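Local atomic coordinates of cytoplasmic export protein 1 (Saccharomyces cerevisiae, PDB entry 3VWA), a protein that serves in the nuclear tRNA export machinery, where it may collect tRNA from export receptors at the nuclear pore complex and pass aminoacylated tRNA to the translation machinery. Residues 383-388 with 402-407; 395-400 with 429-434; 476-481 with 512-517; 483-488 with 523-528. All blocks are in the same frame, centred on the assembly; numbering follows the deposited sequence.

Contact 1 (383-388 with 402-407)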
loop_
_atom_site.group_PDB
_atom_site.type_symbol
_atom_site.label_atom_id
_atom_site.label_comp_id
_atom_site.label_asym_id
_atom_site.label_seq_id
_atom_site.Cartn_x
_atom_site.Cartn_y
_atom_site.Cartn_z
ATOM N N PRO A 383 17.493 -9.257 -16.157
ATOM C CA PRO A 383 18.099 -9.132 -17.476
ATOM C C PRO A 383 17.993 -7.704 -18.025
ATOM O O PRO A 383 18.843 -7.296 -18.791
ATOM C CB PRO A 383 17.272 -10.116 -18.330
ATOM C CG PRO A 383 16.815 -11.135 -17.327
ATOM C CD PRO A 383 16.448 -10.286 -16.144
ATOM N N HIS A 384 16.978 -6.944 -17.645
ATOM C CA HIS A 384 16.899 -5.531 -18.108
ATOM C C HIS A 384 17.630 -4.665 -17.152
ATOM O O HIS A 384 18.343 -3.708 -17.521
ATOM C CB HIS A 384 15.430 -5.089 -18.204
ATOM C CG HIS A 384 14.597 -5.978 -19.093
ATOM N ND1 HIS A 384 13.584 -6.741 -18.628
ATOM C CD2 HIS A 384 14.682 -6.225 -20.456
ATOM C CE1 HIS A 384 13.042 -7.425 -19.645
ATOM N NE2 HIS A 384 13.713 -7.112 -20.763
ATOM N N PHE A 385 17.475 -4.990 -15.876
ATOM C CA PHE A 385 18.168 -4.257 -14.856
ATOM C C PHE A 385 19.660 -4.105 -15.190
ATOM O O PHE A 385 20.242 -3.008 -15.135
ATOM C CB PHE A 385 17.962 -4.966 -13.540
ATOM C CG PHE A 385 18.982 -4.611 -12.504
ATOM C CD1 PHE A 385 18.837 -3.455 -11.718
ATOM C CD2 PHE A 385 20.106 -5.431 -12.319
ATOM C CE1 PHE A 385 19.781 -3.131 -10.748
ATOM C CE2 PHE A 385 21.030 -5.117 -11.340
ATOM C CZ PHE A 385 20.870 -3.963 -10.579
ATOM N N ILE A 386 20.266 -5.224 -15.558
ATOM C CA ILE A 386 21.720 -5.318 -15.671
ATOM C C ILE A 386 22.292 -4.601 -16.877
ATOM O O ILE A 386 23.404 -4.125 -16.829
ATOM C CB ILE A 386 22.194 -6.829 -15.620
ATOM C CG1 ILE A 386 23.668 -6.923 -15.228
ATOM C CG2 ILE A 386 21.806 -7.619 -16.868
ATOM C CD1 ILE A 386 23.900 -6.338 -13.847
ATOM N N GLN A 387 21.524 -4.518 -17.952
ATOM C CA GLN A 387 21.909 -3.733 -19.136
ATOM C C GLN A 387 22.142 -2.306 -18.732
ATOM O O GLN A 387 22.853 -1.572 -19.425
ATOM C CB GLN A 387 20.825 -3.782 -20.236
ATOM C CG GLN A 387 20.616 -5.143 -20.884
ATOM C CD GLN A 387 21.892 -5.980 -20.920
ATOM O OE1 GLN A 387 22.595 -6.033 -21.917
ATOM N NE2 GLN A 387 22.190 -6.645 -19.814
ATOM N N GLY A 388 21.553 -1.890 -17.618
ATOM C CA GLY A 388 21.891 -0.535 -17.088
ATOM C C GLY A 388 23.407 -0.287 -17.062
ATOM O O GLY A 388 23.878 0.859 -17.162
ATOM N N LYS A 402 25.857 0.299 -8.157
ATOM C CA LYS A 402 25.672 0.386 -6.700
ATOM C C LYS A 402 24.429 -0.364 -6.190
ATOM O O LYS A 402 24.165 -0.439 -4.978
ATOM C CB LYS A 402 25.440 1.840 -6.312
ATOM C CG LYS A 402 26.613 2.781 -6.463
ATOM C CD LYS A 402 26.312 4.024 -5.637
ATOM C CE LYS A 402 27.413 5.075 -5.775
ATOM N NZ LYS A 402 27.258 6.175 -4.773
ATOM N N THR A 403 23.599 -0.825 -7.103
ATOM C CA THR A 403 22.358 -1.466 -6.705
ATOM C C THR A 403 22.521 -2.989 -6.734
ATOM O O THR A 403 21.667 -3.687 -6.265
ATOM C CB THR A 403 21.217 -0.980 -7.656
ATOM O OG1 THR A 403 21.057 0.426 -7.451
ATOM C CG2 THR A 403 19.892 -1.639 -7.390
ATOM N N ILE A 404 23.608 -3.492 -7.316
ATOM C CA ILE A 404 23.799 -4.920 -7.531
ATOM C C ILE A 404 23.732 -5.717 -6.230
ATOM O O ILE A 404 23.108 -6.782 -6.191
ATOM C CB ILE A 404 25.155 -5.192 -8.259
ATOM C CG1 ILE A 404 25.017 -4.925 -9.764
ATOM C CG2 ILE A 404 25.597 -6.635 -8.073
ATOM C CD1 ILE A 404 26.349 -4.860 -10.512
ATOM N N PRO A 405 24.373 -5.213 -5.164
ATOM C CA PRO A 405 24.313 -5.957 -3.925
ATOM C C PRO A 405 22.901 -6.211 -3.381
ATOM O O PRO A 405 22.683 -7.183 -2.677
ATOM C CB PRO A 405 25.071 -5.063 -2.954
ATOM C CG PRO A 405 26.104 -4.445 -3.842
ATOM C CD PRO A 405 25.291 -4.061 -5.061
ATOM N N CYS A 406 21.957 -5.334 -3.655
ATOM C CA CYS A 406 20.595 -5.496 -3.098
ATOM C C CYS A 406 19.796 -6.557 -3.866
ATOM O O CYS A 406 18.822 -7.108 -3.376
ATOM C CB CYS A 406 19.836 -4.171 -3.209
ATOM S SG CYS A 406 20.732 -2.673 -2.741
ATOM N N ILE A 407 20.153 -6.861 -5.090
ATOM C CA ILE A 407 19.306 -7.864 -5.735
ATOM C C ILE A 407 19.977 -9.206 -5.918
ATOM O O ILE A 407 19.376 -10.186 -6.345
ATOM C CB ILE A 407 18.557 -7.341 -7.015
ATOM C CG1 ILE A 407 19.319 -7.585 -8.287
ATOM C CG2 ILE A 407 18.068 -5.877 -6.847
ATOM C CD1 ILE A 407 20.714 -7.026 -8.303
#

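Contact 2 (395-400 with 429-434)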
loop_
_atom_site.group_PDB
_atom_site.type_symbol
_atom_site.label_atom_id
_atom_site.label_comp_id
_atom_site.label_asym_id
_atom_site.label_seq_id
_atom_site.Cartn_x
_atom_site.Cartn_y
_atom_site.Cartn_z
ATOM N N THR A 395 25.970 7.985 -15.172
ATOM C CA THR A 395 25.226 8.005 -13.899
ATOM C C THR A 395 24.223 6.830 -13.814
ATOM O O THR A 395 24.020 6.234 -12.708
ATOM C CB THR A 395 24.599 9.390 -13.623
ATOM O OG1 THR A 395 23.817 9.748 -14.760
ATOM C CG2 THR A 395 25.668 10.425 -13.513
ATOM N N LEU A 396 23.622 6.447 -14.950
ATOM C CA LEU A 396 22.780 5.240 -14.910
ATOM C C LEU A 396 23.668 4.001 -14.661
ATOM O O LEU A 396 23.313 3.122 -13.852
ATOM C CB LEU A 396 21.945 5.043 -16.174
ATOM C CG LEU A 396 20.473 4.621 -16.042
ATOM C CD1 LEU A 396 20.032 3.661 -17.132
ATOM C CD2 LEU A 396 20.109 4.063 -14.673
ATOM N N ARG A 397 24.811 3.930 -15.341
ATOM C CA ARG A 397 25.756 2.807 -15.093
ATOM C C ARG A 397 26.209 2.740 -13.651
ATOM O O ARG A 397 26.120 1.672 -13.040
ATOM C CB ARG A 397 26.986 2.893 -15.984
ATOM C CG ARG A 397 26.640 3.064 -17.434
ATOM C CD ARG A 397 27.799 2.640 -18.320
ATOM N NE ARG A 397 29.047 3.390 -18.120
ATOM C CZ ARG A 397 29.325 4.563 -18.708
ATOM N NH1 ARG A 397 28.427 5.175 -19.491
ATOM N NH2 ARG A 397 30.490 5.156 -18.521
ATOM N N LEU A 398 26.667 3.860 -13.093
ATOM C CA LEU A 398 27.037 3.894 -11.667
ATOM C C LEU A 398 25.877 3.467 -10.768
ATOM O O LEU A 398 26.021 2.599 -9.945
ATOM C CB LEU A 398 27.527 5.274 -11.221
ATOM C CG LEU A 398 28.045 5.409 -9.763
ATOM C CD1 LEU A 398 29.253 4.529 -9.512
ATOM C CD2 LEU A 398 28.363 6.881 -9.398
ATOM N N GLN A 399 24.703 4.058 -10.933
ATOM C CA GLN A 399 23.625 3.630 -10.046
ATOM C C GLN A 399 23.270 2.168 -10.212
ATOM O O GLN A 399 22.943 1.518 -9.215
ATOM C CB GLN A 399 22.373 4.492 -10.131
ATOM C CG GLN A 399 22.595 5.924 -9.669
ATOM C CD GLN A 399 23.140 6.007 -8.251
ATOM O OE1 GLN A 399 24.275 6.338 -8.078
ATOM N NE2 GLN A 399 22.320 5.699 -7.244
ATOM N N THR A 400 23.264 1.651 -11.448
ATOM C CA THR A 400 22.974 0.232 -11.615
ATOM C C THR A 400 24.032 -0.504 -10.781
ATOM O O THR A 400 23.716 -1.358 -9.988
ATOM C CB THR A 400 23.025 -0.211 -13.092
ATOM O OG1 THR A 400 22.170 0.619 -13.907
ATOM C CG2 THR A 400 22.579 -1.634 -13.242
ATOM N N VAL A 429 37.097 -1.304 -16.095
ATOM C CA VAL A 429 37.910 -0.533 -17.061
ATOM C C VAL A 429 37.062 0.618 -17.687
ATOM O O VAL A 429 37.381 1.196 -18.747
ATOM C CB VAL A 429 38.589 -1.483 -18.102
ATOM C CG1 VAL A 429 37.565 -2.323 -18.850
ATOM C CG2 VAL A 429 39.424 -0.699 -19.105
ATOM N N ASP A 430 35.968 0.945 -17.007
ATOM C CA ASP A 430 35.007 1.902 -17.515
ATOM C C ASP A 430 35.690 3.226 -17.680
ATOM O O ASP A 430 36.553 3.590 -16.864
ATOM C CB ASP A 430 33.843 2.039 -16.515
ATOM C CG ASP A 430 32.598 2.679 -17.129
ATOM O OD1 ASP A 430 31.671 1.941 -17.490
ATOM O OD2 ASP A 430 32.545 3.931 -17.222
ATOM N N SER A 431 35.257 3.990 -18.689
ATOM C CA SER A 431 35.744 5.338 -18.878
ATOM C C SER A 431 35.545 6.279 -17.676
ATOM O O SER A 431 36.346 7.170 -17.479
ATOM C CB SER A 431 35.134 5.947 -20.149
ATOM O OG SER A 431 33.726 5.896 -20.086
ATOM N N ASP A 432 34.513 6.070 -16.858
ATOM C CA ASP A 432 34.310 6.861 -15.648
ATOM C C ASP A 432 35.089 6.313 -14.413
ATOM O O ASP A 432 35.005 5.119 -14.075
ATOM C CB ASP A 432 32.796 6.960 -15.371
ATOM C CG ASP A 432 32.461 7.957 -14.288
ATOM O OD1 ASP A 432 32.075 9.093 -14.618
ATOM O OD2 ASP A 432 32.548 7.597 -13.099
ATOM N N VAL A 433 35.842 7.195 -13.747
ATOM C CA VAL A 433 36.664 6.828 -12.596
ATOM C C VAL A 433 35.787 6.384 -11.429
ATOM O O VAL A 433 36.140 5.468 -10.651
ATOM C CB VAL A 433 37.633 7.973 -12.175
ATOM C CG1 VAL A 433 36.862 9.194 -11.667
ATOM C CG2 VAL A 433 38.619 7.502 -11.101
ATOM N N GLU A 434 34.629 7.024 -11.312
ATOM C CA GLU A 434 33.717 6.713 -10.230
ATOM C C GLU A 434 33.219 5.217 -10.317
ATOM O O GLU A 434 33.186 4.492 -9.315
ATOM C CB GLU A 434 32.634 7.778 -10.177
ATOM C CG GLU A 434 31.846 7.860 -8.879
ATOM C CD GLU A 434 32.695 8.247 -7.672
ATOM O OE1 GLU A 434 33.742 8.922 -7.857
ATOM O OE2 GLU A 434 32.315 7.879 -6.538
#

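Contact 3 (476-481 with 512-517)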
loop_
_atom_site.group_PDB
_atom_site.type_symbol
_atom_site.label_atom_id
_atom_site.label_comp_id
_atom_site.label_asym_id
_atom_site.label_seq_id
_atom_site.Cartn_x
_atom_site.Cartn_y
_atom_site.Cartn_z
ATOM N N PRO A 476 40.653 4.574 -7.571
ATOM C CA PRO A 476 40.457 3.112 -7.625
ATOM C C PRO A 476 41.578 2.313 -6.953
ATOM O O PRO A 476 41.341 1.207 -6.455
ATOM C CB PRO A 476 40.385 2.812 -9.122
ATOM C CG PRO A 476 39.960 4.167 -9.747
ATOM C CD PRO A 476 40.737 5.157 -8.929
ATOM N N ARG A 477 42.771 2.902 -6.882
ATOM C CA ARG A 477 43.879 2.313 -6.136
ATOM C C ARG A 477 43.556 2.336 -4.659
ATOM O O ARG A 477 43.632 1.297 -3.965
ATOM C CB ARG A 477 45.194 3.030 -6.482
ATOM C CG ARG A 477 45.320 3.293 -7.986
ATOM C CD ARG A 477 46.743 3.191 -8.491
ATOM N NE ARG A 477 47.571 4.241 -7.950
ATOM C CZ ARG A 477 47.751 5.429 -8.531
ATOM N NH1 ARG A 477 47.171 5.701 -9.690
ATOM N NH2 ARG A 477 48.500 6.347 -7.945
ATOM N N LEU A 478 43.123 3.496 -4.171
ATOM C CA LEU A 478 42.660 3.628 -2.784
ATOM C C LEU A 478 41.499 2.692 -2.461
ATOM O O LEU A 478 41.332 2.281 -1.332
ATOM C CB LEU A 478 42.212 5.066 -2.554
ATOM C CG LEU A 478 43.315 6.139 -2.625
ATOM C CD1 LEU A 478 42.675 7.499 -2.579
ATOM C CD2 LEU A 478 44.357 6.015 -1.526
ATOM N N ALA A 479 40.651 2.415 -3.443
ATOM C CA ALA A 479 39.532 1.532 -3.228
ATOM C C ALA A 479 40.041 0.077 -3.163
ATOM O O ALA A 479 39.445 -0.751 -2.523
ATOM C CB ALA A 479 38.497 1.666 -4.358
ATOM N N ALA A 480 41.096 -0.251 -3.879
ATOM C CA ALA A 480 41.671 -1.594 -3.754
ATOM C C ALA A 480 42.215 -1.814 -2.338
ATOM O O ALA A 480 41.900 -2.804 -1.679
ATOM C CB ALA A 480 42.766 -1.813 -4.781
ATOM N N LEU A 481 42.988 -0.855 -1.859
ATOM C CA LEU A 481 43.598 -0.989 -0.544
ATOM C C LEU A 481 42.522 -1.148 0.488
ATOM O O LEU A 481 42.706 -1.857 1.482
ATOM C CB LEU A 481 44.447 0.223 -0.225
ATOM C CG LEU A 481 45.634 0.420 -1.140
ATOM C CD1 LEU A 481 46.345 1.725 -0.757
ATOM C CD2 LEU A 481 46.554 -0.777 -0.964
ATOM N N SER A 512 51.676 7.996 -5.769
ATOM C CA SER A 512 50.808 8.832 -4.953
ATOM C C SER A 512 51.205 8.701 -3.483
ATOM O O SER A 512 51.233 7.600 -2.944
ATOM C CB SER A 512 49.358 8.417 -5.176
ATOM O OG SER A 512 48.537 8.865 -4.109
ATOM N N PRO A 513 51.536 9.823 -2.811
ATOM C CA PRO A 513 51.978 9.610 -1.405
ATOM C C PRO A 513 50.885 8.962 -0.546
ATOM O O PRO A 513 51.179 8.183 0.379
ATOM C CB PRO A 513 52.306 11.023 -0.888
ATOM C CG PRO A 513 51.847 11.989 -1.940
ATOM C CD PRO A 513 51.411 11.253 -3.178
ATOM N N ILE A 514 49.627 9.257 -0.859
ATOM C CA ILE A 514 48.554 8.760 -0.011
ATOM C C ILE A 514 48.390 7.225 -0.174
ATOM O O ILE A 514 48.093 6.529 0.787
ATOM C CB ILE A 514 47.231 9.601 -0.046
ATOM C CG1 ILE A 514 46.032 8.778 -0.478
ATOM C CG2 ILE A 514 47.350 10.961 -0.758
ATOM C CD1 ILE A 514 44.811 9.100 0.360
ATOM N N VAL A 515 48.654 6.707 -1.379
ATOM C CA VAL A 515 48.594 5.261 -1.592
ATOM C C VAL A 515 49.739 4.591 -0.900
ATOM O O VAL A 515 49.548 3.545 -0.256
ATOM C CB VAL A 515 48.624 4.876 -3.088
ATOM C CG1 VAL A 515 48.785 3.367 -3.263
ATOM C CG2 VAL A 515 47.387 5.398 -3.793
ATOM N N ARG A 516 50.943 5.134 -1.077
ATOM C CA ARG A 516 52.116 4.553 -0.420
ATOM C C ARG A 516 51.865 4.481 1.048
ATOM O O ARG A 516 52.190 3.485 1.666
ATOM C CB ARG A 516 53.400 5.369 -0.662
ATOM C CG ARG A 516 53.913 5.339 -2.087
ATOM C CD ARG A 516 55.213 6.127 -2.248
ATOM N NE ARG A 516 54.985 7.497 -2.741
ATOM C CZ ARG A 516 55.255 8.571 -2.020
ATOM N NH1 ARG A 516 55.731 8.404 -0.812
ATOM N NH2 ARG A 516 55.046 9.795 -2.475
ATOM N N GLY A 517 51.304 5.556 1.625
ATOM C CA GLY A 517 51.090 5.607 3.106
ATOM C C GLY A 517 50.077 4.536 3.535
ATOM O O GLY A 517 50.287 3.780 4.501
#

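Contact 4 (483-488 with 523-528)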
loop_
_atom_site.group_PDB
_atom_site.type_symbol
_atom_site.label_atom_id
_atom_site.label_comp_id
_atom_site.label_asym_id
_atom_site.label_seq_id
_atom_site.Cartn_x
_atom_site.Cartn_y
_atom_site.Cartn_z
ATOM N N GLY A 483 39.371 -2.491 0.093
ATOM C CA GLY A 483 38.812 -3.818 0.003
ATOM C C GLY A 483 39.780 -4.858 0.480
ATOM O O GLY A 483 39.361 -5.902 0.975
ATOM N N LEU A 484 41.082 -4.602 0.346
ATOM C CA LEU A 484 42.101 -5.543 0.896
ATOM C C LEU A 484 42.139 -5.509 2.404
ATOM O O LEU A 484 42.352 -6.548 3.066
ATOM C CB LEU A 484 43.482 -5.250 0.316
ATOM C CG LEU A 484 43.745 -5.722 -1.124
ATOM C CD1 LEU A 484 44.793 -4.884 -1.845
ATOM C CD2 LEU A 484 44.263 -7.144 -0.983
ATOM N N GLU A 485 41.927 -4.317 2.975
ATOM C CA GLU A 485 41.885 -4.220 4.440
ATOM C C GLU A 485 40.691 -5.017 4.966
ATOM O O GLU A 485 40.815 -5.842 5.874
ATOM C CB GLU A 485 41.789 -2.753 4.884
ATOM C CG GLU A 485 41.756 -2.533 6.398
ATOM C CD GLU A 485 41.338 -1.100 6.718
ATOM O OE1 GLU A 485 41.897 -0.155 6.135
ATOM O OE2 GLU A 485 40.427 -0.909 7.521
ATOM N N LYS A 486 39.532 -4.785 4.359
ATOM C CA LYS A 486 38.359 -5.525 4.747
ATOM C C LYS A 486 38.434 -7.004 4.389
ATOM O O LYS A 486 37.690 -7.754 4.928
ATOM C CB LYS A 486 37.073 -4.922 4.168
ATOM C CG LYS A 486 36.882 -3.426 4.412
ATOM C CD LYS A 486 36.706 -3.090 5.890
ATOM C CE LYS A 486 35.890 -1.808 6.047
ATOM N NZ LYS A 486 36.034 -1.274 7.421
ATOM N N SER A 487 39.318 -7.423 3.503
ATOM C CA SER A 487 39.284 -8.824 3.035
ATOM C C SER A 487 40.211 -9.734 3.741
ATOM O O SER A 487 40.264 -10.928 3.422
ATOM C CB SER A 487 39.651 -8.883 1.569
ATOM O OG SER A 487 38.535 -8.394 0.871
ATOM N N ILE A 488 40.963 -9.176 4.690
ATOM C CA ILE A 488 42.024 -9.932 5.326
ATOM C C ILE A 488 41.476 -11.198 5.964
ATOM O O ILE A 488 42.103 -12.246 5.907
ATOM C CB ILE A 488 42.826 -9.049 6.348
ATOM C CG1 ILE A 488 44.126 -9.721 6.714
ATOM C CG2 ILE A 488 41.989 -8.707 7.599
ATOM C CD1 ILE A 488 45.072 -8.869 7.550
ATOM N N PHE A 523 49.944 -3.502 4.363
ATOM C CA PHE A 523 50.999 -4.480 4.274
ATOM C C PHE A 523 51.447 -5.021 5.621
ATOM O O PHE A 523 51.615 -6.251 5.786
ATOM C CB PHE A 523 52.191 -3.802 3.592
ATOM C CG PHE A 523 53.246 -4.753 3.095
ATOM C CD1 PHE A 523 52.904 -5.851 2.286
ATOM C CD2 PHE A 523 54.599 -4.545 3.398
ATOM C CE1 PHE A 523 53.889 -6.727 1.804
ATOM C CE2 PHE A 523 55.581 -5.407 2.913
ATOM C CZ PHE A 523 55.231 -6.497 2.080
ATOM N N GLU A 524 51.700 -4.120 6.573
ATOM C CA GLU A 524 52.163 -4.556 7.915
ATOM C C GLU A 524 51.136 -5.423 8.584
ATOM O O GLU A 524 51.455 -6.415 9.242
ATOM C CB GLU A 524 52.369 -3.376 8.883
ATOM C CG GLU A 524 53.070 -2.189 8.313
ATOM C CD GLU A 524 54.541 -2.190 8.589
ATOM O OE1 GLU A 524 55.089 -1.079 8.845
ATOM O OE2 GLU A 524 55.138 -3.290 8.539
ATOM N N GLU A 525 49.882 -5.021 8.463
ATOM C CA GLU A 525 48.835 -5.810 9.092
ATOM C C GLU A 525 48.780 -7.246 8.463
ATOM O O GLU A 525 48.581 -8.242 9.171
ATOM C CB GLU A 525 47.513 -5.036 8.988
ATOM C CG GLU A 525 46.286 -5.824 9.455
ATOM C CD GLU A 525 44.972 -5.106 9.191
ATOM O OE1 GLU A 525 43.927 -5.739 9.510
ATOM O OE2 GLU A 525 44.970 -3.922 8.701
ATOM N N TYR A 526 49.042 -7.370 7.152
ATOM C CA TYR A 526 49.033 -8.708 6.528
ATOM C C TYR A 526 50.273 -9.500 6.917
ATOM O O TYR A 526 50.202 -10.709 7.119
ATOM C CB TYR A 526 48.997 -8.584 4.996
ATOM C CG TYR A 526 47.594 -8.583 4.395
ATOM C CD1 TYR A 526 47.116 -9.701 3.713
ATOM C CD2 TYR A 526 46.786 -7.454 4.468
ATOM C CE1 TYR A 526 45.827 -9.704 3.130
ATOM C CE2 TYR A 526 45.517 -7.419 3.889
ATOM C CZ TYR A 526 45.040 -8.531 3.196
ATOM O OH TYR A 526 43.782 -8.472 2.636
ATOM N N LEU A 527 51.412 -8.806 6.980
ATOM C CA LEU A 527 52.664 -9.353 7.497
ATOM C C LEU A 527 52.558 -9.886 8.907
ATOM O O LEU A 527 53.131 -10.954 9.227
ATOM C CB LEU A 527 53.774 -8.280 7.500
ATOM C CG LEU A 527 54.318 -7.893 6.131
ATOM C CD1 LEU A 527 55.368 -6.814 6.382
ATOM C CD2 LEU A 527 54.911 -9.130 5.422
ATOM N N GLU A 528 51.871 -9.115 9.744
ATOM C CA GLU A 528 51.648 -9.491 11.154
ATOM C C GLU A 528 50.814 -10.735 11.224
ATOM O O GLU A 528 51.126 -11.671 11.981
ATOM C CB GLU A 528 50.943 -8.360 11.913
ATOM C CG GLU A 528 51.845 -7.532 12.825
ATOM C CD GLU A 528 51.999 -6.064 12.406
ATOM O OE1 GLU A 528 53.095 -5.696 11.896
ATOM O OE2 GLU A 528 51.033 -5.269 12.602
HETATM O O HOH W 1 41.586 -5.402 8.315
#

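Contact 1 (383-388 with 402-407)
Phe385 is the residue through which segment 383-388 chiefly meets 402-407. Its CG stands anti to the backbone N (chi1 160°), which carries the ring across to the facing helix with CE1, CZ and CE2 foremost. There the ring atoms divide their partners. CE1 lies 3.7 Å from CG2 of Thr403, and CE2 lies 3.6 Å from CD1 of Ile407, both methyls approaching obliquely. CZ comes to 4.3 Å from the backbone N of Ile404, which sits beyond the ring edge and close to the ring plane. Thr403 gives its methyl to the ring, while its OG1 bonds to Gln399 O within its own helix. Both segments belong to the HEAT repeat 381-419, and they run nearly antiparallel, their axes 158° apart and 11.3 Å at closest approach, as consecutive helices of such a solenoid do. The neighbouring helices 342-351 and 355-368 also pack on the ring, through Phe350, Leu362 and Leu365. One residue on, Ile386 leaves the backbone at an angle to the interface and approaches through CD1, 4.4 Å from CD1 of Ile404. Helix 413-427 touches both isoleucines, Phe423 meeting Ile386 and Leu420 and Leu424 meeting Ile404.

Contact 2 (395-400 with 429-434)
Arg397 reaches Asp430 by bending at chi3 (-60°), which turns its guanidinium flank-on to the loop, while Asp430 extends its carboxylate with CG anti to the backbone N. The two flat groups end nearly coplanar, 25° apart, and join side-on in a two-pronged salt bridge. NH2 bonds OD2 of Asp430 at 2.7 Å, almost straight at 168° and in the guanidinium plane. NE reaches OD1 of Asp430 at 3.1 Å with a more bent, tilted geometry. Both oxygens use their syn lone pairs, so the anti lone pair of Asp430 OD2 can take the backbone N of Asp432 at 2.9 Å, closing an Asx turn. The bridge thus ties helix 394-407, in the HEAT repeat 381-419, to the turn leading into helix 433-446, two helices further along the chain. Were Asp430 an alanine, the guanidinium of Arg397 would probably be left without this charge mate and the Asp432 N-H without its acceptor. Arg397 NH1 is held by Asp391 O. Beyond the turn, Asp432 is the N-cap of helix 433-446, its OD2 accepting from Ile435 N and weakly from Glu434 N. Leu398 CD2 packs at 3.7 Å against CG of Glu434, whose carboxylate forms a salt bridge with Lys475.

Contact 3 (476-481 with 512-517)
Leu478 and Val515 form the middle of this interface, with Ile514 and Leu481 to their sides. The branched end of Leu478 meets Ile514 at about a right angle, CD2 lying 3.4 Å from CG1 of Ile514. That spacing is tighter than carbons usually keep, but chi1 of the exposed Ile514 is away from a staggered value, so the closeness is doubtful. The same CD2 of Leu478 is 3.8 Å from CG2 of Val515, whose other methyl serves a second leucine: CG1 of Val515 lies 3.9 Å from CD1 of Leu481. Val515 gets one methyl to each leucine because CG1 is anti to its backbone N (chi1 171°) while CG2 is anti to the carbonyl carbon. Replacing Leu478 by alanine is likely to leave a gap beside Ile514 and the CG2 methyl of Val515.

Farther out, Arg477 brings NH2 to 3.6 Å from CB of Ser512, near the guanidinium plane. Its charge is answered by Asp510, whose OD1 takes both a salt bridge from Arg477 NH2 and the backbone N-H of Ser512, while Asp471 O accepts from Arg477 NH1. Ser512 is the N-cap of helix 513-536, with a weak 3.5 Å bond from Val515 N to its OG. The short helical segments are nearly parallel, 9° apart and 10.1 Å between axes, as expected for equivalent helices of successive pairs in a HEAT solenoid; 512-517 belongs to the HEAT repeat 494-530. The direct contact is thus essentially apolar, and its polar fixing comes from Asp510, which couples Arg477 to the start of the neighbouring helix 513-536.

Contact 4 (483-488 with 523-528)
Tyr526 meets Leu484 and Ile488 in a mixed aromatic and polar contact between the last turn of helix 474-487, with the residues that follow it, and the long helix 513-536. Segment 523-528 belongs to the HEAT repeat 494-530, whereas 483-488 comes before it. The two segments run roughly parallel, crossing at 22° with their axes 10.6 Å apart. Ile488 lies over one face of the Tyr526 ring: its CG1 sits 3.8 Å from the ring centroid, only 11° off the normal, a CH-pi contact. Its CG1 is anti to the backbone N, which sends the chain outward along the ring; the two side chains, coming from facing helices, overlap lengthwise, with CD1 of Ile488 3.8 Å from CD2 of Tyr526. CD1 of Ile488 also lies 3.8 Å from CG of Glu525.

Tyr526 OH donates to the backbone O of Leu484, which lies at the ring edge in its plane. The modelled 2.4 Å between Tyr526 OH and Leu484 O is very short, so the exact length is doubtful. Such a bond would probably limit the swing of the phenol end.

On the more exposed flank, a water bridges the helices, donating to Glu485 O and to Glu525 OE1, at 2.6 Å from each. The carboxylates of Glu485 and Glu525 stay apart, OE1 of the first 5.5 Å from OE2 of the second. Helix 493-504 packs against Tyr526 through Ile496, Ile500 and Ile504, and Phe465 of helix 454-469 touches Leu484 and Ser487, setting this pairing against two further helices of the solenoid.

Overall arrangement
All four contacts lie in the helical, HEAT-repeat part of the chain, on the same side of its centre. Contact 1 is buried and apolar, between consecutive antiparallel helices. Contact 2 shares helix 394-407 with it, but lies at the surface and relies on charge; the two touch where Phe385 O meets CG2 of Thr400 at 3.3 Å. Contacts 3 and 4 join one pair of helices, 474-487 and 513-536, one after the other along their length: the first is buried and mainly aliphatic, the second partly buried, with a tyrosine and a bridging water. Contacts 2 and 3 meet through Val433 and Pro476, whereas contact 4 stays about 13 Å, nearest atoms, from both contacts 1 and 2.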